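Local coordinates for protein exosome complex component Rrp42 (Pyrococcus abyssi, PDB 2PO1) that forms a non-catalytic RNase PH-family subunit of the archaeal exosome, an RNA-degrading complex, and is thought to contribute to structuring the Rrp41 active site, at residues Pro91-Ser94 and Pro95-Pro99; Arg105-Glu108 and Leu109-Ile113; Pro212-Asp215 and Glu216-Val219; Val254-Ala257 and Phe258-Glu262. One frame throughout, in Å; residues are numbered along the deposited sequence.

Contact 1: residues Pro91-Ser94 and Pro95-Pro99; sequences PLAS and PTFEP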
loop_
_atom_site.group_PDB
_atom_site.type_symbol
_atom_site.label_atom_id
_atom_site.label_comp_id
_atom_site.label_asym_id
_atom_site.label_seq_id
_atom_site.Cartn_x
_atom_site.Cartn_y
_atom_site.Cartn_z
ATOM N N PRO C 91 -1.688 18.453 0.133
ATOM C CA PRO C 91 -0.474 19.060 -0.361
ATOM C C PRO C 91 -0.665 20.540 -0.670
ATOM O O PRO C 91 0.284 21.327 -0.525
ATOM C CB PRO C 91 -0.221 18.256 -1.626
ATOM C CG PRO C 91 -0.651 16.931 -1.249
ATOM C CD PRO C 91 -1.974 17.215 -0.630
ATOM N N LEU C 92 -1.894 20.935 -1.014
ATOM C CA LEU C 92 -2.101 22.326 -1.329
ATOM C C LEU C 92 -2.028 23.192 -0.113
ATOM O O LEU C 92 -1.785 24.386 -0.233
ATOM C CB LEU C 92 -3.386 22.587 -2.134
ATOM C CG LEU C 92 -4.826 22.573 -1.661
ATOM C CD1 LEU C 92 -5.098 23.492 -0.488
ATOM C CD2 LEU C 92 -5.580 23.108 -2.860
ATOM N N ALA C 93 -2.182 22.602 1.060
ATOM C CA ALA C 93 -2.173 23.401 2.256
ATOM C C ALA C 93 -0.776 23.852 2.693
ATOM O O ALA C 93 -0.660 24.746 3.547
ATOM C CB ALA C 93 -2.887 22.684 3.385
ATOM N N SER C 94 0.275 23.197 2.185
ATOM C CA SER C 94 1.592 23.457 2.725
ATOM C C SER C 94 2.628 22.732 1.928
ATOM O O SER C 94 2.434 21.546 1.572
ATOM C CB SER C 94 1.620 22.978 4.197
ATOM O OG SER C 94 2.917 23.115 4.764
ATOM N N PRO C 95 3.759 23.396 1.680
ATOM C CA PRO C 95 4.773 22.669 0.976
ATOM C C PRO C 95 5.354 21.518 1.788
ATOM O O PRO C 95 5.991 20.619 1.201
ATOM C CB PRO C 95 5.828 23.736 0.639
ATOM C CG PRO C 95 5.601 24.805 1.554
ATOM C CD PRO C 95 4.179 24.771 2.010
ATOM N N THR C 96 5.086 21.503 3.095
ATOM C CA THR C 96 5.499 20.372 3.911
ATOM C C THR C 96 4.535 19.175 3.819
ATOM O O THR C 96 4.795 18.138 4.440
ATOM C CB THR C 96 5.617 20.731 5.386
ATOM O OG1 THR C 96 4.304 21.000 5.914
ATOM C CG2 THR C 96 6.504 21.950 5.536
ATOM N N PHE C 97 3.439 19.327 3.073
ATOM C CA PHE C 97 2.388 18.296 3.054
ATOM C C PHE C 97 2.595 17.564 1.765
ATOM O O PHE C 97 2.535 18.148 0.715
ATOM C CB PHE C 97 0.974 18.854 3.082
ATOM C CG PHE C 97 0.589 19.517 4.394
ATOM C CD1 PHE C 97 -0.565 20.238 4.483
ATOM C CD2 PHE C 97 1.403 19.388 5.522
ATOM C CE1 PHE C 97 -0.915 20.876 5.675
ATOM C CE2 PHE C 97 1.085 19.989 6.683
ATOM C CZ PHE C 97 -0.078 20.723 6.780
ATOM N N GLU C 98 2.863 16.277 1.842
ATOM C CA GLU C 98 3.101 15.535 0.620
ATOM C C GLU C 98 1.918 14.629 0.321
ATOM O O GLU C 98 1.196 14.220 1.232
ATOM C CB GLU C 98 4.395 14.727 0.733
ATOM C CG GLU C 98 5.665 15.600 0.737
ATOM C CD GLU C 98 6.976 14.776 0.824
ATOM O OE1 GLU C 98 6.941 13.557 1.196
ATOM O OE2 GLU C 98 8.051 15.360 0.507
ATOM N N PRO C 99 1.699 14.310 -0.964
ATOM C CA PRO C 99 0.590 13.386 -1.169
ATOM C C PRO C 99 0.877 12.022 -0.505
ATOM O O PRO C 99 2.033 11.651 -0.325
ATOM C CB PRO C 99 0.516 13.242 -2.695
ATOM C CG PRO C 99 1.431 14.287 -3.264
ATOM C CD PRO C 99 2.392 14.679 -2.210
#
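In S94 the hydroxyl points away from the residue's own nitrogen (chi1 176°), and that of T96 turns back to meet it, which brings OG of S94 and OG1 of T96 to 2.8 Å, a hydrogen bond in which either could be the donor. Both residues belong to a type I beta turn running from S94 to F97, a compact reversal in the loop between strand 82-89 and helix 104-118. The turn is closed by F97 N, which donates to S94 O over 2.9 Å.

With CG of F97 beside its backbone N (chi1 -69°), the ring folds back over S94, the first residue of the turn, and reaches A93 before it. S94 CB sits over the centre of one face, 3.5 Å from the centroid and only 9° off the normal, a CH-pi contact. A93 CB comes instead to the ring edge, 3.5 Å from F97 CE1. A leucine at F97 would probably keep some apolar contact with A93 but lose the flat face on which S94 CB rests, leaving this side of the turn less firmly packed. Beyond the turn, F97 also meets H148 with the two ring planes nearly parallel, and touches V145 of strand 135-147, while a chain of another protein packs against P91 and P95.

Across the two ends of the stretch, P91 CG comes 3.9 Å from P99 CD. On the backbone side, P91 CA directs a C-H toward F97 O, carbon to oxygen 3.3 Å.

Contact 2: residues Arg105-Glu108 and Leu109-Ile113; sequences RAIE and LARVI. With nucleotides of chain A.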
loop_
_atom_site.group_PDB
_atom_site.type_symbol
_atom_site.label_atom_id
_atom_site.label_comp_id
_atom_site.label_asym_id
_atom_site.label_seq_id
_atom_site.Cartn_x
_atom_site.Cartn_y
_atom_site.Cartn_z
ATOM N N ARG C 105 1.880 13.374 11.508
ATOM C CA ARG C 105 1.253 14.649 11.934
ATOM C C ARG C 105 -0.226 14.562 11.769
ATOM O O ARG C 105 -0.950 14.980 12.638
ATOM C CB ARG C 105 1.759 15.863 11.144
ATOM C CG ARG C 105 3.234 16.145 11.360
ATOM C CD ARG C 105 3.836 17.061 10.272
ATOM N NE ARG C 105 3.646 16.525 8.917
ATOM C CZ ARG C 105 3.855 17.216 7.809
ATOM N NH1 ARG C 105 4.294 18.466 7.893
ATOM N NH2 ARG C 105 3.640 16.658 6.612
ATOM N N ALA C 106 -0.687 14.037 10.642
ATOM C CA ALA C 106 -2.105 13.985 10.356
ATOM C C ALA C 106 -2.761 13.013 11.339
ATOM O O ALA C 106 -3.865 13.253 11.818
ATOM C CB ALA C 106 -2.334 13.451 8.920
ATOM N N ILE C 107 -2.085 11.907 11.605
ATOM C CA ILE C 107 -2.578 10.891 12.461
ATOM C C ILE C 107 -2.689 11.409 13.885
ATOM O O ILE C 107 -3.695 11.148 14.536
ATOM C CB ILE C 107 -1.695 9.654 12.401
ATOM C CG1 ILE C 107 -1.957 8.976 11.057
ATOM C CG2 ILE C 107 -2.058 8.757 13.525
ATOM C CD1 ILE C 107 -0.896 7.998 10.610
ATOM N N GLU C 108 -1.711 12.168 14.358
ATOM C CA GLU C 108 -1.809 12.665 15.719
ATOM C C GLU C 108 -2.908 13.717 15.830
ATOM O O GLU C 108 -3.640 13.744 16.809
ATOM C CB GLU C 108 -0.458 13.257 16.167
ATOM C CG GLU C 108 -0.564 14.128 17.446
ATOM C CD GLU C 108 0.782 14.744 17.768
ATOM O OE1 GLU C 108 1.353 14.404 18.806
ATOM O OE2 GLU C 108 1.319 15.480 16.919
ATOM N N LEU C 109 -3.033 14.588 14.831
ATOM C CA LEU C 109 -4.108 15.589 14.808
ATOM C C LEU C 109 -5.435 14.894 14.852
ATOM O O LEU C 109 -6.248 15.219 15.645
ATOM C CB LEU C 109 -4.030 16.390 13.498
ATOM C CG LEU C 109 -2.876 17.413 13.486
ATOM C CD1 LEU C 109 -2.645 17.948 12.076
ATOM C CD2 LEU C 109 -3.156 18.576 14.453
ATOM N N ALA C 110 -5.651 13.900 13.985
ATOM C CA ALA C 110 -6.940 13.167 13.986
ATOM C C ALA C 110 -7.265 12.550 15.326
ATOM O O ALA C 110 -8.405 12.484 15.741
ATOM C CB ALA C 110 -6.910 12.065 12.942
ATOM N N ARG C 111 -6.268 11.924 15.917
ATOM C CA ARG C 111 -6.517 11.147 17.093
ATOM C C ARG C 111 -6.755 12.033 18.280
ATOM O O ARG C 111 -7.617 11.774 19.064
ATOM C CB ARG C 111 -5.347 10.162 17.274
ATOM C CG ARG C 111 -5.396 9.145 16.219
ATOM C CD ARG C 111 -4.297 8.126 16.352
ATOM N NE ARG C 111 -4.095 7.701 17.753
ATOM C CZ ARG C 111 -4.707 6.657 18.303
ATOM N NH1 ARG C 111 -5.599 5.907 17.606
ATOM N NH2 ARG C 111 -4.415 6.338 19.549
ATOM N N VAL C 112 -6.024 13.129 18.391
ATOM C CA VAL C 112 -6.168 13.993 19.545
ATOM C C VAL C 112 -7.524 14.681 19.460
ATOM O O VAL C 112 -8.153 14.896 20.460
ATOM C CB VAL C 112 -5.102 15.062 19.536
ATOM C CG1 VAL C 112 -5.412 16.156 20.523
ATOM C CG2 VAL C 112 -3.743 14.453 19.738
ATOM N N ILE C 113 -7.961 15.028 18.247
ATOM C CA ILE C 113 -9.195 15.744 18.097
ATOM C C ILE C 113 -10.319 14.724 18.306
ATOM O O ILE C 113 -11.347 15.015 18.883
ATOM C CB ILE C 113 -9.311 16.404 16.644
ATOM C CG1 ILE C 113 -8.401 17.619 16.505
ATOM C CG2 ILE C 113 -10.725 16.901 16.360
ATOM C CD1 ILE C 113 -8.363 18.544 17.790
ATOM P P A A 8 -7.920 4.981 15.528
ATOM O OP1 A A 8 -7.151 6.244 15.276
ATOM O OP2 A A 8 -7.258 3.688 15.178
ATOM O "O5'" A A 8 -8.529 4.881 17.024
ATOM C "C5'" A A 8 -9.284 5.948 17.670
ATOM C "C4'" A A 8 -9.958 5.526 18.975
ATOM O "O4'" A A 8 -11.054 4.638 18.678
ATOM C "C3'" A A 8 -9.184 4.699 19.998
ATOM O "O3'" A A 8 -8.245 5.434 20.771
ATOM C "C2'" A A 8 -10.320 4.166 20.864
ATOM O "O2'" A A 8 -10.989 5.152 21.645
ATOM C "C1'" A A 8 -11.196 3.689 19.712
ATOM N N9 A A 8 -10.847 2.377 19.141
ATOM C C8 A A 8 -10.187 2.107 17.957
ATOM N N7 A A 8 -10.036 0.833 17.685
ATOM C C5 A A 8 -10.643 0.227 18.773
ATOM C C6 A A 8 -10.832 -1.125 19.098
ATOM N N6 A A 8 -10.397 -2.096 18.290
ATOM N N1 A A 8 -11.478 -1.423 20.261
ATOM C C2 A A 8 -11.915 -0.422 21.052
ATOM N N3 A A 8 -11.809 0.894 20.849
ATOM C C4 A A 8 -11.155 1.149 19.683
ATOM P P A A 9 -6.815 4.796 21.078
ATOM O OP1 A A 9 -6.105 5.889 21.783
ATOM O OP2 A A 9 -6.279 4.105 19.857
ATOM O "O5'" A A 9 -7.133 3.642 22.132
ATOM C "C5'" A A 9 -7.617 3.988 23.441
ATOM C "C4'" A A 9 -7.761 2.711 24.230
ATOM O "O4'" A A 9 -8.691 1.883 23.504
ATOM C "C3'" A A 9 -6.500 1.865 24.288
ATOM O "O3'" A A 9 -5.655 2.292 25.340
ATOM C "C2'" A A 9 -7.052 0.474 24.532
ATOM O "O2'" A A 9 -7.434 0.259 25.881
ATOM C "C1'" A A 9 -8.262 0.530 23.609
ATOM N N9 A A 9 -8.003 -0.028 22.285
ATOM C C8 A A 9 -7.577 0.623 21.150
ATOM N N7 A A 9 -7.436 -0.180 20.116
ATOM C C5 A A 9 -7.808 -1.430 20.607
ATOM C C6 A A 9 -7.884 -2.715 20.020
ATOM N N6 A A 9 -7.571 -2.960 18.743
ATOM N N1 A A 9 -8.286 -3.752 20.795
ATOM C C2 A A 9 -8.594 -3.517 22.084
ATOM N N3 A A 9 -8.558 -2.353 22.744
ATOM C C4 A A 9 -8.154 -1.351 21.944
#
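L109, on helix 104-118, continues the i to i+4 alpha-helical bonding, its N donating to R105 O over 3.0 Å while its CG lies against the same carbonyl oxygen. Its side chain continues to M153 and I156 of helix 152-166. A110 N follows with a bond to A106 O of 2.9 Å, and its CB touches V87 of strand 82-89.

R111 carries the link to RNA. Its N bonds I107 O, and its aliphatic part runs alongside I107, with CD 3.7 Å from I107 CG2. The chain then bends at chi3 (42°), turning the guanidinium toward two phosphates of chain A, while NE forms a salt bridge with an acidic side chain of another protein. NH1 of R111 spans both phosphates, with a weak bond to OP1 of the eighth nucleotide at 2.8 Å and a hydrogen bond to OP2 of the ninth at 3.0 Å, the latter oxygen lying in the guanidinium plane. NH2 adds weak bonds to OP1 and OP2 of that ninth nucleotide.

V112 N closes the next backbone bond on E108 O. The carboxylate of E108 reaches elsewhere, to Q238 and to a basic side chain of another protein chain, but its CG lies beside V112 CG2, 3.9 Å away.

Contact 3: residues Pro212-Asp215 and Glu216-Val219; sequences PSLD and EELV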
loop_
_atom_site.group_PDB
_atom_site.type_symbol
_atom_site.label_atom_id
_atom_site.label_comp_id
_atom_site.label_asym_id
_atom_site.label_seq_id
_atom_site.Cartn_x
_atom_site.Cartn_y
_atom_site.Cartn_z
ATOM N N PRO C 212 -0.050 29.289 18.232
ATOM C CA PRO C 212 1.232 29.605 17.619
ATOM C C PRO C 212 0.997 29.646 16.124
ATOM O O PRO C 212 0.291 28.801 15.622
ATOM C CB PRO C 212 2.116 28.378 17.992
ATOM C CG PRO C 212 1.188 27.262 18.185
ATOM C CD PRO C 212 -0.106 27.888 18.706
ATOM N N SER C 213 1.483 30.660 15.448
ATOM C CA SER C 213 1.458 30.700 13.982
ATOM C C SER C 213 2.569 29.765 13.521
ATOM O O SER C 213 3.357 29.280 14.331
ATOM C CB SER C 213 1.822 32.084 13.502
ATOM O OG SER C 213 3.138 32.412 13.961
ATOM N N LEU C 214 2.671 29.561 12.215
ATOM C CA LEU C 214 3.683 28.667 11.653
ATOM C C LEU C 214 5.056 29.172 12.034
ATOM O O LEU C 214 5.912 28.395 12.461
ATOM C CB LEU C 214 3.567 28.687 10.154
ATOM C CG LEU C 214 3.711 27.451 9.305
ATOM C CD1 LEU C 214 4.116 27.980 7.930
ATOM C CD2 LEU C 214 4.647 26.424 9.921
ATOM N N ASP C 215 5.260 30.487 11.927
ATOM C CA ASP C 215 6.560 31.066 12.247
ATOM C C ASP C 215 6.905 30.768 13.715
ATOM O O ASP C 215 8.038 30.491 14.018
ATOM C CB ASP C 215 6.542 32.566 12.037
ATOM C CG ASP C 215 6.628 32.941 10.569
ATOM O OD1 ASP C 215 7.227 32.147 9.789
ATOM O OD2 ASP C 215 6.089 34.009 10.212
ATOM N N GLU C 216 5.903 30.771 14.596
ATOM C CA GLU C 216 6.163 30.395 15.990
ATOM C C GLU C 216 6.381 28.885 16.116
ATOM O O GLU C 216 7.257 28.440 16.865
ATOM C CB GLU C 216 5.072 30.875 16.896
ATOM C CG GLU C 216 5.201 32.355 17.201
ATOM C CD GLU C 216 3.943 33.002 17.675
ATOM O OE1 GLU C 216 4.050 34.136 18.158
ATOM O OE2 GLU C 216 2.847 32.418 17.603
ATOM N N GLU C 217 5.604 28.095 15.388
ATOM C CA GLU C 217 5.824 26.640 15.412
ATOM C C GLU C 217 7.183 26.296 14.890
ATOM O O GLU C 217 7.821 25.363 15.368
ATOM C CB GLU C 217 4.785 25.915 14.623
ATOM C CG GLU C 217 3.413 25.963 15.252
ATOM C CD GLU C 217 2.362 25.373 14.351
ATOM O OE1 GLU C 217 2.595 25.232 13.146
ATOM O OE2 GLU C 217 1.285 25.046 14.859
ATOM N N LEU C 218 7.659 27.061 13.925
ATOM C CA LEU C 218 9.017 26.840 13.418
ATOM C C LEU C 218 10.095 26.983 14.467
ATOM O O LEU C 218 11.097 26.295 14.412
ATOM C CB LEU C 218 9.311 27.665 12.168
ATOM C CG LEU C 218 8.481 27.229 10.960
ATOM C CD1 LEU C 218 8.632 28.224 9.818
ATOM C CD2 LEU C 218 8.823 25.795 10.458
ATOM N N VAL C 219 9.889 27.829 15.470
ATOM C CA VAL C 219 10.906 28.053 16.464
ATOM C C VAL C 219 10.571 27.486 17.847
ATOM O O VAL C 219 11.359 27.612 18.759
ATOM C CB VAL C 219 11.203 29.570 16.586
ATOM C CG1 VAL C 219 11.262 30.209 15.187
ATOM C CG2 VAL C 219 10.185 30.255 17.458
#
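S213 and E216 form a capping box at the start of helix 214-219, each using its side chain to bind the other's backbone NH. The E216 side chain leaves the helix with CB 3.5 Å from S213 O. CG, placed beside the backbone N (chi1 -78°), passes S213 OG at 3.8 Å, and the extended chain carries CD past the same hydroxyl. At the tip, OE2 accepts from S213 N over 3.1 Å; the donor comes to the anti side of the carboxylate, 28° out of its plane. OE2 also lies near P212 CA and makes a salt bridge with R27, so this one oxygen joins the helix start to the charge of R27, far off in sequence.

The reciprocal bond, E216 N to S213 OG, is longer at 3.3 Å. An alanine at E216 would still offer this NH but would probably leave S213 N without its side-chain acceptor and R27 without its carboxylate mate. Behind the cap, E217 N donates to S213 O over 2.8 Å, starting the regular helical bonding, and P212 CB packs on E217 CG at 3.9 Å. The carboxylate of E217 continues to K223 and to N151 N.

Around this short helix, P212 touches A202 and E216 touches I204, both of strand 197-204, while D215 and V219 lie against I18 of helix 13-23, so the short helix and its cap touch both that strand and the N-terminal helix.

Contact 4: residues Val254-Ala257 and Phe258-Glu262; sequences VETA and FKKAE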
loop_
_atom_site.group_PDB
_atom_site.type_symbol
_atom_site.label_atom_id
_atom_site.label_comp_id
_atom_site.label_asym_id
_atom_site.label_seq_id
_atom_site.Cartn_x
_atom_site.Cartn_y
_atom_site.Cartn_z
ATOM N N VAL C 254 -3.628 24.484 31.364
ATOM C CA VAL C 254 -4.959 23.895 31.557
ATOM C C VAL C 254 -5.911 25.031 31.853
ATOM O O VAL C 254 -6.971 25.206 31.223
ATOM C CB VAL C 254 -4.978 22.911 32.749
ATOM C CG1 VAL C 254 -6.393 22.553 33.043
ATOM C CG2 VAL C 254 -4.202 21.627 32.403
ATOM N N GLU C 255 -5.485 25.851 32.787
ATOM C CA GLU C 255 -6.318 26.923 33.219
ATOM C C GLU C 255 -6.629 27.929 32.102
ATOM O O GLU C 255 -7.772 28.309 31.884
ATOM C CB GLU C 255 -5.666 27.537 34.447
ATOM C CG GLU C 255 -6.213 28.786 34.805
ATOM C CD GLU C 255 -6.081 29.006 36.279
ATOM O OE1 GLU C 255 -5.456 28.148 36.952
ATOM O OE2 GLU C 255 -6.620 30.034 36.749
ATOM N N THR C 256 -5.603 28.337 31.378
ATOM C CA THR C 256 -5.739 29.257 30.276
ATOM C C THR C 256 -6.539 28.680 29.132
ATOM O O THR C 256 -7.270 29.405 28.516
ATOM C CB THR C 256 -4.349 29.606 29.754
ATOM O OG1 THR C 256 -3.597 30.043 30.860
ATOM C CG2 THR C 256 -4.410 30.699 28.713
ATOM N N ALA C 257 -6.357 27.385 28.829
ATOM C CA ALA C 257 -7.188 26.607 27.911
ATOM C C ALA C 257 -8.693 26.788 28.140
ATOM O O ALA C 257 -9.438 27.097 27.195
ATOM C CB ALA C 257 -6.844 25.138 28.051
ATOM N N PHE C 258 -9.120 26.594 29.393
ATOM C CA PHE C 258 -10.532 26.659 29.771
ATOM C C PHE C 258 -11.078 28.013 29.461
ATOM O O PHE C 258 -12.239 28.158 29.101
ATOM C CB PHE C 258 -10.705 26.477 31.272
ATOM C CG PHE C 258 -10.865 25.057 31.674
ATOM C CD1 PHE C 258 -9.808 24.346 32.206
ATOM C CD2 PHE C 258 -12.060 24.402 31.459
ATOM C CE1 PHE C 258 -9.952 23.000 32.543
ATOM C CE2 PHE C 258 -12.205 23.095 31.814
ATOM C CZ PHE C 258 -11.150 22.394 32.363
ATOM N N LYS C 259 -10.222 29.014 29.629
ATOM C CA LYS C 259 -10.598 30.391 29.419
ATOM C C LYS C 259 -10.686 30.664 27.934
ATOM O O LYS C 259 -11.631 31.233 27.443
ATOM C CB LYS C 259 -9.552 31.299 30.037
ATOM C CG LYS C 259 -9.902 32.762 29.936
ATOM C CD LYS C 259 -8.828 33.586 30.638
ATOM C CE LYS C 259 -7.439 33.328 30.037
ATOM N NZ LYS C 259 -6.394 34.099 30.782
ATOM N N LYS C 260 -9.675 30.239 27.197
ATOM C CA LYS C 260 -9.666 30.482 25.780
ATOM C C LYS C 260 -10.736 29.603 25.105
ATOM O O LYS C 260 -11.395 30.028 24.137
ATOM C CB LYS C 260 -8.250 30.203 25.235
ATOM C CG LYS C 260 -7.248 31.211 25.846
ATOM C CD LYS C 260 -7.131 32.386 24.910
ATOM C CE LYS C 260 -7.878 33.521 25.334
ATOM N NZ LYS C 260 -7.780 34.631 24.313
ATOM N N ALA C 261 -10.910 28.385 25.609
ATOM C CA ALA C 261 -11.904 27.444 25.003
ATOM C C ALA C 261 -13.284 28.089 25.126
ATOM O O ALA C 261 -14.116 28.031 24.221
ATOM C CB ALA C 261 -11.877 26.130 25.689
ATOM N N GLU C 262 -13.529 28.736 26.245
ATOM C CA GLU C 262 -14.835 29.316 26.439
ATOM C C GLU C 262 -15.058 30.458 25.486
ATOM O O GLU C 262 -16.171 30.626 25.019
ATOM C CB GLU C 262 -15.086 29.723 27.887
ATOM C CG GLU C 262 -16.592 30.097 28.215
ATOM C CD GLU C 262 -17.675 29.202 27.491
ATOM O OE1 GLU C 262 -18.600 29.779 26.836
ATOM O OE2 GLU C 262 -17.592 27.935 27.569
HETATM O O HOH W 1 -5.058 31.877 32.514
#
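V254 and F258, four residues apart on helix 247-275, lie side by side and point the same way. V254 CG1 meets the ring at CE1, 3.6 Å away, and F258 CD1 comes to 3.1 Å from V254 O, the same oxygen that accepts from F258 N over 3.1 Å. The carbonyl approaches the ring obliquely. CG1 reaches this position because it stands anti to the backbone N of V254 (chi1 170°).

About half a turn round the helix, T256 and K260 likewise lie side by side, more loosely: T256 CG2 faces K260 CG at 4.1 Å, and K260 N bonds T256 O over 2.9 Å. The hydroxyl of T256 is used elsewhere. It is bonded to Y252 O on the preceding turn and receives a bond from a water 2.9 Å from OG1; that water in turn accepts from K259 NZ over 3.1 Å. K259 is bent at chi3 (58°), and this kink brings its amine back to the water.

Farther out, the helix lies on the antiparallel sheet of the second domain. V254 and A257 rest on I226, F258 on I234 and T228, and T256 on F201. E255 makes a salt bridge with a basic side chain of another protein chain.

The chemistry thus changes round the helix: V254, A257 and F258 bring purely apolar side chains to the sheet, and T256 and K260 also touch it, K260 on V199. Water links T256 to K259, and the amines of K259 and K260 pair with the carboxylates of E34 and E263, consistent with an amphipathic helix.

How the contacts relate
Following the chain from the N terminus, the four contacts come in series; each is local, and none nests within or crosses another. Contact 1 turns the loop after strand 82-89 back on itself, and contact 2 follows on helix 104-118. These two touch, since T96 O lies 2.9 Å from R105 NH2, a probable hydrogen bond tying the turn to the start of the helix. Contacts 3 and 4 belong to the second exoribonuclease domain: contact 3 opens helix 214-219 after strand 207-210, and contact 4 lies on the long helix 247-275. Contact 3 approaches contact 1 to about 6 Å between nearest atoms, whereas the centres of contacts 1 and 4 are about 31 Å apart.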